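Side-chain contacts in acyl-CoA dehydrogenase (Bacillus anthracis, PDB 3OWA), which probably catalyses the FAD-dependent alpha,beta-dehydrogenation of acyl-CoA thioesters: residues Q490-N495 and I552-G557; L477-Q480 and A485-K488; L472-L477 and K548-A553. One frame throughout, in Å; residues are numbered along the deposited sequence. Where two conformers were deposited one is given.

Contact 1 (Q490-N495 and I552-G557). With FAD (flavin-adenine dinucleotide), chain E.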
loop_
_atom_site.group_PDB
_atom_site.type_symbol
_atom_site.label_atom_id
_atom_site.label_comp_id
_atom_site.label_asym_id
_atom_site.label_seq_id
_atom_site.Cartn_x
_atom_site.Cartn_y
_atom_site.Cartn_z
ATOM N N GLN A 490 10.814 -17.606 -11.212
ATOM C CA GLN A 490 10.826 -16.512 -10.203
ATOM C C GLN A 490 9.659 -16.535 -9.227
ATOM O O GLN A 490 9.858 -16.303 -8.008
ATOM C CB GLN A 490 10.944 -15.156 -10.881
ATOM C CG GLN A 490 12.201 -14.987 -11.669
ATOM C CD GLN A 490 12.415 -13.542 -12.061
ATOM O OE1 GLN A 490 11.450 -12.805 -12.283
ATOM N NE2 GLN A 490 13.671 -13.128 -12.154
ATOM N N GLU A 491 8.465 -16.857 -9.728
ATOM C CA GLU A 491 7.255 -16.891 -8.874
ATOM C C GLU A 491 7.406 -17.871 -7.722
ATOM O O GLU A 491 7.030 -17.556 -6.594
ATOM C CB GLU A 491 5.987 -17.273 -9.654
ATOM C CG GLU A 491 5.666 -16.356 -10.815
ATOM C CD GLU A 491 6.240 -16.831 -12.138
ATOM O OE1 GLU A 491 7.311 -17.492 -12.152
ATOM O OE2 GLU A 491 5.615 -16.534 -13.180
ATOM N N ILE A 492 7.955 -19.054 -8.025
ATOM C CA ILE A 492 8.255 -20.081 -7.037
ATOM C C ILE A 492 9.313 -19.623 -6.033
ATOM O O ILE A 492 9.151 -19.836 -4.829
ATOM C CB ILE A 492 8.684 -21.437 -7.734
ATOM C CG1 ILE A 492 7.463 -22.164 -8.283
ATOM C CG2 ILE A 492 9.470 -22.347 -6.792
ATOM C CD1 ILE A 492 7.853 -23.357 -9.187
ATOM N N LEU A 493 10.400 -19.028 -6.536
ATOM C CA LEU A 493 11.489 -18.526 -5.675
ATOM C C LEU A 493 10.958 -17.540 -4.637
ATOM O O LEU A 493 11.365 -17.561 -3.479
ATOM C CB LEU A 493 12.619 -17.870 -6.503
ATOM C CG LEU A 493 13.413 -18.778 -7.450
ATOM C CD1 LEU A 493 14.318 -17.951 -8.359
ATOM C CD2 LEU A 493 14.228 -19.795 -6.657
ATOM N N VAL A 494 10.045 -16.681 -5.068
ATOM C CA VAL A 494 9.475 -15.662 -4.196
ATOM C C VAL A 494 8.555 -16.298 -3.129
ATOM O O VAL A 494 8.536 -15.852 -1.979
ATOM C CB VAL A 494 8.751 -14.600 -5.030
ATOM C CG1 VAL A 494 7.795 -13.778 -4.165
ATOM C CG2 VAL A 494 9.783 -13.695 -5.675
ATOM N N ASN A 495 7.824 -17.359 -3.499
ATOM C CA ASN A 495 7.036 -18.127 -2.504
ATOM C C ASN A 495 7.901 -18.724 -1.402
ATOM O O ASN A 495 7.547 -18.674 -0.216
ATOM C CB ASN A 495 6.199 -19.247 -3.165
ATOM C CG ASN A 495 5.032 -18.711 -3.969
ATOM O OD1 ASN A 495 4.565 -17.593 -3.739
ATOM N ND2 ASN A 495 4.564 -19.500 -4.928
ATOM N N ILE A 552 1.353 -26.935 -6.317
ATOM C CA ILE A 552 0.542 -26.987 -7.512
ATOM C C ILE A 552 1.316 -26.608 -8.784
ATOM O O ILE A 552 0.991 -27.082 -9.872
ATOM C CB ILE A 552 -0.701 -26.080 -7.372
ATOM C CG1 ILE A 552 -1.611 -26.584 -6.241
ATOM C CG2 ILE A 552 -1.468 -25.998 -8.679
ATOM C CD1 ILE A 552 -2.660 -25.542 -5.802
ATOM N N ALA A 553 2.312 -25.735 -8.653
ATOM C CA ALA A 553 3.095 -25.319 -9.807
ATOM C C ALA A 553 4.183 -26.345 -10.119
ATOM O O ALA A 553 4.764 -26.344 -11.205
ATOM C CB ALA A 553 3.730 -23.963 -9.548
ATOM N N VAL A 554 4.462 -27.210 -9.155
ATOM C CA VAL A 554 5.630 -28.079 -9.245
ATOM C C VAL A 554 5.287 -29.537 -9.523
ATOM O O VAL A 554 6.106 -30.267 -10.068
ATOM C CB VAL A 554 6.520 -27.890 -8.005
ATOM C CG1 VAL A 554 7.304 -29.119 -7.672
ATOM C CG2 VAL A 554 7.439 -26.680 -8.219
ATOM N N GLU A 555 4.063 -29.943 -9.187
ATOM C CA GLU A 555 3.624 -31.326 -9.361
ATOM C C GLU A 555 2.175 -31.408 -9.827
ATOM O O GLU A 555 1.458 -30.399 -9.803
ATOM C CB GLU A 555 3.804 -32.080 -8.052
ATOM C CG GLU A 555 5.249 -32.528 -7.819
ATOM C CD GLU A 555 5.639 -32.587 -6.341
ATOM O OE1 GLU A 555 4.762 -32.383 -5.464
ATOM O OE2 GLU A 555 6.835 -32.834 -6.065
ATOM N N ASN A 556 1.747 -32.603 -10.253
ATOM C CA ASN A 556 0.348 -32.823 -10.658
ATOM C C ASN A 556 -0.208 -34.241 -10.412
ATOM O O ASN A 556 0.536 -35.167 -10.061
ATOM C CB ASN A 556 0.119 -32.389 -12.115
ATOM C CG ASN A 556 1.078 -33.051 -13.080
ATOM O OD1 ASN A 556 0.986 -34.247 -13.348
ATOM N ND2 ASN A 556 2.001 -32.266 -13.619
ATOM N N GLY A 557 -1.523 -34.380 -10.580
ATOM C CA GLY A 557 -2.220 -35.656 -10.406
ATOM C C GLY A 557 -2.040 -36.283 -9.029
ATOM O O GLY A 557 -2.159 -35.603 -7.998
HETATM P PA FAD E . 15.384 -1.310 -11.855
HETATM O O1A FAD E . 15.274 -0.757 -13.254
HETATM O O2A FAD E . 16.650 -2.015 -11.525
HETATM O O5B FAD E . 14.151 -2.237 -11.519
HETATM C C5B FAD E . 12.853 -2.015 -12.013
HETATM C C4B FAD E . 11.926 -3.159 -11.628
HETATM O O4B FAD E . 12.367 -4.392 -12.219
HETATM C C3B FAD E . 11.901 -3.357 -10.116
HETATM O O3B FAD E . 10.621 -3.798 -9.667
HETATM C C2B FAD E . 12.859 -4.510 -9.951
HETATM O O2B FAD E . 12.610 -5.248 -8.793
HETATM C C1B FAD E . 12.570 -5.328 -11.183
HETATM N N9A FAD E . 13.703 -6.199 -11.508
HETATM C C8A FAD E . 14.991 -5.826 -11.796
HETATM N N7A FAD E . 15.731 -6.921 -12.042
HETATM C C5A FAD E . 14.929 -7.997 -11.944
HETATM C C6A FAD E . 15.157 -9.386 -12.114
HETATM N N6A FAD E . 16.341 -9.853 -12.531
HETATM N N1A FAD E . 14.103 -10.243 -11.925
HETATM C C2A FAD E . 12.845 -9.767 -11.590
HETATM N N3A FAD E . 12.610 -8.402 -11.457
HETATM C C4A FAD E . 13.639 -7.537 -11.614
HETATM N N1 FAD E . 22.052 4.306 -5.220
HETATM C C2 FAD E . 23.318 4.515 -4.720
HETATM O O2 FAD E . 24.239 3.814 -5.078
HETATM N N3 FAD E . 23.590 5.513 -3.805
HETATM C C4 FAD E . 22.613 6.352 -3.374
HETATM O O4 FAD E . 22.913 7.220 -2.539
HETATM C C4X FAD E . 21.318 6.152 -3.864
HETATM N N5 FAD E . 20.313 7.012 -3.469
HETATM C C5X FAD E . 19.035 6.873 -3.991
HETATM C C6 FAD E . 18.043 7.764 -3.569
HETATM C C7 FAD E . 16.765 7.657 -4.106
HETATM C C7M FAD E . 15.691 8.630 -3.665
HETATM C C8 FAD E . 16.513 6.644 -5.057
HETATM C C8M FAD E . 15.175 6.425 -5.686
HETATM C C9 FAD E . 17.494 5.731 -5.431
HETATM C C9A FAD E . 18.762 5.835 -4.915
HETATM N N10 FAD E . 19.745 4.929 -5.283
HETATM C C10 FAD E . 21.033 5.121 -4.797
HETATM C "C1'" FAD E . 19.487 3.864 -6.340
HETATM C "C2'" FAD E . 18.463 2.801 -5.927
HETATM O "O2'" FAD E . 18.727 2.098 -4.735
HETATM C "C3'" FAD E . 17.841 1.996 -7.254
HETATM O "O3'" FAD E . 16.659 2.683 -7.475
HETATM C "C4'" FAD E . 17.627 0.702 -7.090
HETATM O "O4'" FAD E . 18.885 0.137 -6.726
HETATM C "C5'" FAD E . 16.874 -0.101 -8.150
HETATM O "O5'" FAD E . 17.257 0.391 -9.408
HETATM P P FAD E . 16.249 0.999 -10.465
HETATM O O1P FAD E . 15.526 2.121 -9.754
HETATM O O2P FAD E . 17.008 1.419 -11.691
HETATM O O3P FAD E . 15.156 -0.121 -10.767
#
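Gln490 NE2 gives a hydrogen bond to adenine N1A of FAD, 2.9 Å long and moderately bent at the hydrogen (150°). The other end of the amide lies beside the adjoining ring carbon, Gln490 OE1 being 3.4 Å from FAD C2A, so the amide meets the rim of the adenine, its plane turned only about 25° from that of the ring. OE1 also accepts a hydrogen bond from Leu306 N of the second subunit, and this second bond fixes which way round the amide sits. On another side of the same helix, Ile492 reaches the end of helix 526-554. Its CG1 arm is extended (chi2 170°), which carries CD1 outward to meet Val554 CG2 at 3.5 Å, tighter than usual for two methyls, with the side chains crossing at about a right angle. The same CD1 rests more loosely on Ala553 CB, 4.2 Å away. Glu491 adds a salt bridge to Arg583 of the second subunit. The start of helix 490-520 thus couples an apolar contact between the two segments to polar recognition of the cofactor, and Gln490, bonded to both FAD and the second subunit, ties adenine binding to the dimer interface.

Contact 2 (L477-Q480 and A485-K488)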
loop_
_atom_site.group_PDB
_atom_site.type_symbol
_atom_site.label_atom_id
_atom_site.label_comp_id
_atom_site.label_asym_id
_atom_site.label_seq_id
_atom_site.Cartn_x
_atom_site.Cartn_y
_atom_site.Cartn_z
ATOM N N LEU A 477 11.493 -29.804 -3.084
ATOM C CA LEU A 477 10.720 -30.296 -4.211
ATOM C C LEU A 477 10.925 -29.481 -5.468
ATOM O O LEU A 477 10.991 -30.042 -6.560
ATOM C CB LEU A 477 9.238 -30.355 -3.856
ATOM C CG LEU A 477 8.896 -31.516 -2.931
ATOM C CD1 LEU A 477 7.455 -31.423 -2.463
ATOM C CD2 LEU A 477 9.144 -32.858 -3.630
ATOM N N ALA A 478 11.009 -28.157 -5.297
ATOM C CA ALA A 478 11.223 -27.225 -6.401
ATOM C C ALA A 478 12.623 -27.384 -7.006
ATOM O O ALA A 478 12.787 -27.338 -8.236
ATOM C CB ALA A 478 11.036 -25.812 -5.915
ATOM N N ALA A 479 13.625 -27.545 -6.139
ATOM C CA ALA A 479 15.008 -27.736 -6.594
ATOM C C ALA A 479 15.159 -29.063 -7.327
ATOM O O ALA A 479 15.679 -29.103 -8.443
ATOM C CB ALA A 479 15.986 -27.633 -5.434
ATOM N N GLN A 480 14.649 -30.138 -6.731
ATOM C CA GLN A 480 14.676 -31.444 -7.397
ATOM C C GLN A 480 13.919 -31.444 -8.739
ATOM O O GLN A 480 14.252 -32.203 -9.647
ATOM C CB GLN A 480 14.197 -32.571 -6.470
ATOM C CG GLN A 480 12.700 -32.841 -6.461
ATOM C CD GLN A 480 12.364 -34.333 -6.303
ATOM O OE1 GLN A 480 13.254 -35.174 -6.158
ATOM N NE2 GLN A 480 11.075 -34.661 -6.342
ATOM N N ALA A 485 18.080 -24.922 -13.193
ATOM C CA ALA A 485 17.283 -23.941 -13.917
ATOM C C ALA A 485 16.165 -23.330 -13.034
ATOM O O ALA A 485 15.301 -22.601 -13.517
ATOM C CB ALA A 485 16.726 -24.558 -15.198
ATOM N N LEU A 486 16.209 -23.625 -11.739
ATOM C CA LEU A 486 15.283 -23.080 -10.778
ATOM C C LEU A 486 15.316 -21.546 -10.734
ATOM O O LEU A 486 14.322 -20.920 -10.370
ATOM C CB LEU A 486 15.562 -23.649 -9.392
ATOM C CG LEU A 486 14.647 -23.194 -8.246
ATOM C CD1 LEU A 486 13.227 -23.719 -8.378
ATOM C CD2 LEU A 486 15.252 -23.597 -6.923
ATOM N N ASP A 487 16.453 -20.965 -11.120
ATOM C CA ASP A 487 16.655 -19.514 -11.152
ATOM C C ASP A 487 15.698 -18.782 -12.067
ATOM O O ASP A 487 15.409 -17.625 -11.822
ATOM C CB ASP A 487 18.089 -19.158 -11.564
ATOM C CG ASP A 487 18.578 -19.980 -12.779
ATOM O OD1 ASP A 487 19.630 -20.639 -12.652
ATOM O OD2 ASP A 487 17.908 -19.976 -13.848
ATOM N N LYS A 488 15.205 -19.444 -13.110
ATOM C CA LYS A 488 14.210 -18.843 -14.011
ATOM C C LYS A 488 12.775 -18.886 -13.496
ATOM O O LYS A 488 11.935 -18.149 -14.001
ATOM C CB LYS A 488 14.257 -19.504 -15.387
ATOM C CG LYS A 488 15.527 -19.136 -16.139
ATOM C CD LYS A 488 15.559 -19.696 -17.545
ATOM C CE LYS A 488 16.784 -19.131 -18.282
ATOM N NZ LYS A 488 17.091 -19.935 -19.507
#
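Leu486 reaches back across the turn that follows helix 458-482 and sets its two methyls on neighbouring residues of that helix, Ala478 and Ala479. CD1 makes the closer approach: it lies 3.6 Å from the carbonyl oxygen Ala478 O and 3.9 Å from Ala478 CB, so one methyl leans on backbone and side chain of a single residue. CD2 lies farther off, 4.2 Å from Ala479 CA, with Ala479 CB at 4.4 Å. The branch is held out toward the helix because CG stands opposite the backbone N (chi1 -179°), and chi2 of 68° then spreads the methyls over the two alanines. With only a methyl at each of these helix positions, the backbones come close, Ala479 CA and Leu486 CA being 6.3 Å apart. There is no hydrogen bond between the segments; the contact between them is apolar packing, across a short covalent link. The buried part goes on beyond them, since Ala478 also packs on Ile492 and Leu486 on Leu493, both of helix 490-520. The solvent side is quite different. Gln480, Ala485, Asp487 and Lys488 are exposed and make no contact across the segments, and the long Lys488 side chain runs outward, extended beyond CG. Here Lys488 N bonds to Ala485 O at 3.2 Å, an i to i+3 bond as in a 3-10 turn. Leu486 is therefore the one residue of its turn that faces inward to the helix. The arrangement is that of the connection in an antiparallel alpha-alpha hairpin, formed by helices 458-482 and 490-520; here Leu486 of the short link packs between Ala478 and Ala479 on one helix and Leu493 on the other, within the helical C-terminal region of the acyl-CoA dehydrogenase chain.

Contact 3 (L472-L477 and K548-A553)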
loop_
_atom_site.group_PDB
_atom_site.type_symbol
_atom_site.label_atom_id
_atom_site.label_comp_id
_atom_site.label_asym_id
_atom_site.label_seq_id
_atom_site.Cartn_x
_atom_site.Cartn_y
_atom_site.Cartn_z
ATOM N N LEU A 472 11.358 -26.383 3.930
ATOM C CA LEU A 472 12.297 -27.388 3.449
ATOM C C LEU A 472 11.672 -28.283 2.388
ATOM O O LEU A 472 12.278 -28.517 1.340
ATOM C CB LEU A 472 12.833 -28.217 4.620
ATOM C CG LEU A 472 13.927 -27.532 5.428
ATOM C CD1 LEU A 472 13.888 -27.934 6.890
ATOM C CD2 LEU A 472 15.278 -27.848 4.810
HETATM N N MSE A 473 10.452 -28.752 2.652
HETATM C CA MSE A 473 9.739 -29.659 1.728
HETATM C C MSE A 473 9.553 -29.020 0.364
HETATM O O MSE A 473 9.856 -29.612 -0.670
HETATM C CB MSE A 473 8.368 -30.055 2.284
HETATM C CG MSE A 473 7.689 -31.175 1.506
HETATM SE SE MSE A 473 5.740 -31.305 1.696
HETATM C CE MSE A 473 5.550 -30.616 3.487
ATOM N N VAL A 474 9.060 -27.790 0.388
ATOM C CA VAL A 474 8.706 -27.061 -0.809
ATOM C C VAL A 474 9.969 -26.669 -1.570
ATOM O O VAL A 474 10.052 -26.839 -2.779
ATOM C CB VAL A 474 7.862 -25.835 -0.411
ATOM C CG1 VAL A 474 7.905 -24.748 -1.471
ATOM C CG2 VAL A 474 6.432 -26.272 -0.065
ATOM N N ALA A 475 10.951 -26.143 -0.853
ATOM C CA ALA A 475 12.219 -25.769 -1.474
ATOM C C ALA A 475 12.914 -27.013 -2.063
ATOM O O ALA A 475 13.431 -26.984 -3.174
ATOM C CB ALA A 475 13.113 -25.052 -0.475
ATOM N N GLY A 476 12.892 -28.114 -1.324
ATOM C CA GLY A 476 13.503 -29.357 -1.813
ATOM C C GLY A 476 12.822 -29.833 -3.090
ATOM O O GLY A 476 13.487 -30.175 -4.073
ATOM N N LEU A 477 11.493 -29.804 -3.084
ATOM C CA LEU A 477 10.720 -30.296 -4.211
ATOM C C LEU A 477 10.925 -29.481 -5.468
ATOM O O LEU A 477 10.991 -30.042 -6.560
ATOM C CB LEU A 477 9.238 -30.355 -3.856
ATOM C CG LEU A 477 8.896 -31.516 -2.931
ATOM C CD1 LEU A 477 7.455 -31.423 -2.463
ATOM C CD2 LEU A 477 9.144 -32.858 -3.630
ATOM N N LYS A 548 1.073 -24.251 -0.873
ATOM C CA LYS A 548 0.072 -24.787 -1.801
ATOM C C LYS A 548 0.302 -24.329 -3.231
ATOM O O LYS A 548 0.296 -25.155 -4.141
ATOM C CB LYS A 548 -1.357 -24.382 -1.399
ATOM C CG LYS A 548 -1.928 -25.174 -0.245
ATOM C CD LYS A 548 -3.442 -24.953 -0.118
ATOM C CE LYS A 548 -3.946 -25.398 1.270
ATOM N NZ LYS A 548 -5.434 -25.615 1.299
ATOM N N GLU A 549 0.485 -23.018 -3.424
ATOM C CA GLU A 549 0.736 -22.463 -4.760
ATOM C C GLU A 549 1.994 -23.059 -5.385
ATOM O O GLU A 549 2.017 -23.385 -6.575
ATOM C CB GLU A 549 0.851 -20.914 -4.749
ATOM C CG GLU A 549 1.011 -20.339 -6.175
ATOM C CD GLU A 549 1.095 -18.806 -6.231
ATOM O OE1 GLU A 549 2.105 -18.228 -5.790
ATOM O OE2 GLU A 549 0.151 -18.172 -6.745
ATOM N N THR A 550 3.037 -23.210 -4.577
ATOM C CA THR A 550 4.274 -23.811 -5.072
ATOM C C THR A 550 4.117 -25.306 -5.404
ATOM O O THR A 550 4.643 -25.756 -6.412
ATOM C CB THR A 550 5.413 -23.606 -4.109
ATOM O OG1 THR A 550 5.542 -22.203 -3.843
ATOM C CG2 THR A 550 6.710 -24.112 -4.725
ATOM N N LEU A 551 3.406 -26.062 -4.564
ATOM C CA LEU A 551 3.183 -27.508 -4.828
ATOM C C LEU A 551 2.394 -27.733 -6.119
ATOM O O LEU A 551 2.734 -28.588 -6.926
ATOM C CB LEU A 551 2.505 -28.216 -3.630
ATOM C CG LEU A 551 3.355 -28.409 -2.363
ATOM C CD1 LEU A 551 2.544 -28.977 -1.175
ATOM C CD2 LEU A 551 4.546 -29.298 -2.659
ATOM N N ILE A 552 1.353 -26.935 -6.317
ATOM C CA ILE A 552 0.542 -26.987 -7.512
ATOM C C ILE A 552 1.316 -26.608 -8.784
ATOM O O ILE A 552 0.991 -27.082 -9.872
ATOM C CB ILE A 552 -0.701 -26.080 -7.372
ATOM C CG1 ILE A 552 -1.611 -26.584 -6.241
ATOM C CG2 ILE A 552 -1.468 -25.998 -8.679
ATOM C CD1 ILE A 552 -2.660 -25.542 -5.802
ATOM N N ALA A 553 2.312 -25.735 -8.653
ATOM C CA ALA A 553 3.095 -25.319 -9.807
ATOM C C ALA A 553 4.183 -26.345 -10.119
ATOM O O ALA A 553 4.764 -26.344 -11.205
ATOM C CB ALA A 553 3.730 -23.963 -9.548
#
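Val474 is the first residue along segment 472-477 of helix 458-482 to meet segment 548-553 of helix 526-554, and it does so with both branches. CG1, placed opposite the backbone N (chi1 158°), lies 3.5 Å from Thr550 CG2 and 3.8 Å from Thr550 CB, so the valine meets the methyl face of the threonine. The hydroxyl is engaged elsewhere: Thr550 OG1 bonds to His546 O one turn back in its own helix and to Asn495 ND2 of helix 490-520. Val474 CG2 sits more loosely against Leu551 CG, at 4.4 Å. The two segments run in roughly the same direction, with axes 10.1 Å apart and inclined by 26°, as for alternate members of an up-and-down helical bundle; the intervening helix 490-520 runs against both and packs Ile496 on Val474 and Ile492 on Thr550. One turn beyond Val474, Leu477 points toward the other helix and brings CD1 to within 3.6 Å of Leu551 CD2. Leu551 has its CG beside the backbone N (chi1 -70°), which carries the branched end toward the other helix, although CB itself does not point there. Helix 557-571 adds Met563 against Leu477 and Leu567 against Leu551.

All three contacts lie at one end of the helical C-terminal region, about 27 Å from the centre of the chain. Contacts 1 and 3 join helix 526-554 to helices 490-520 and 458-482, while contact 2 packs the link between those two helices on helix 458-482. Contact 2 closes first; contact 3 shares Leu477 with contact 2 and Ile552 and Ala553 with contact 1. The centres of contacts 1 and 3 are about 6 Å apart, and that of contact 2 about 9 Å from contact 1 and about 10 Å from contact 3. A probable hydrogen bond from Asn495 to Glu549 also joins contacts 1 and 3. The apolar end of the bundle is thus continuous with the helix start that meets FAD and the second subunit.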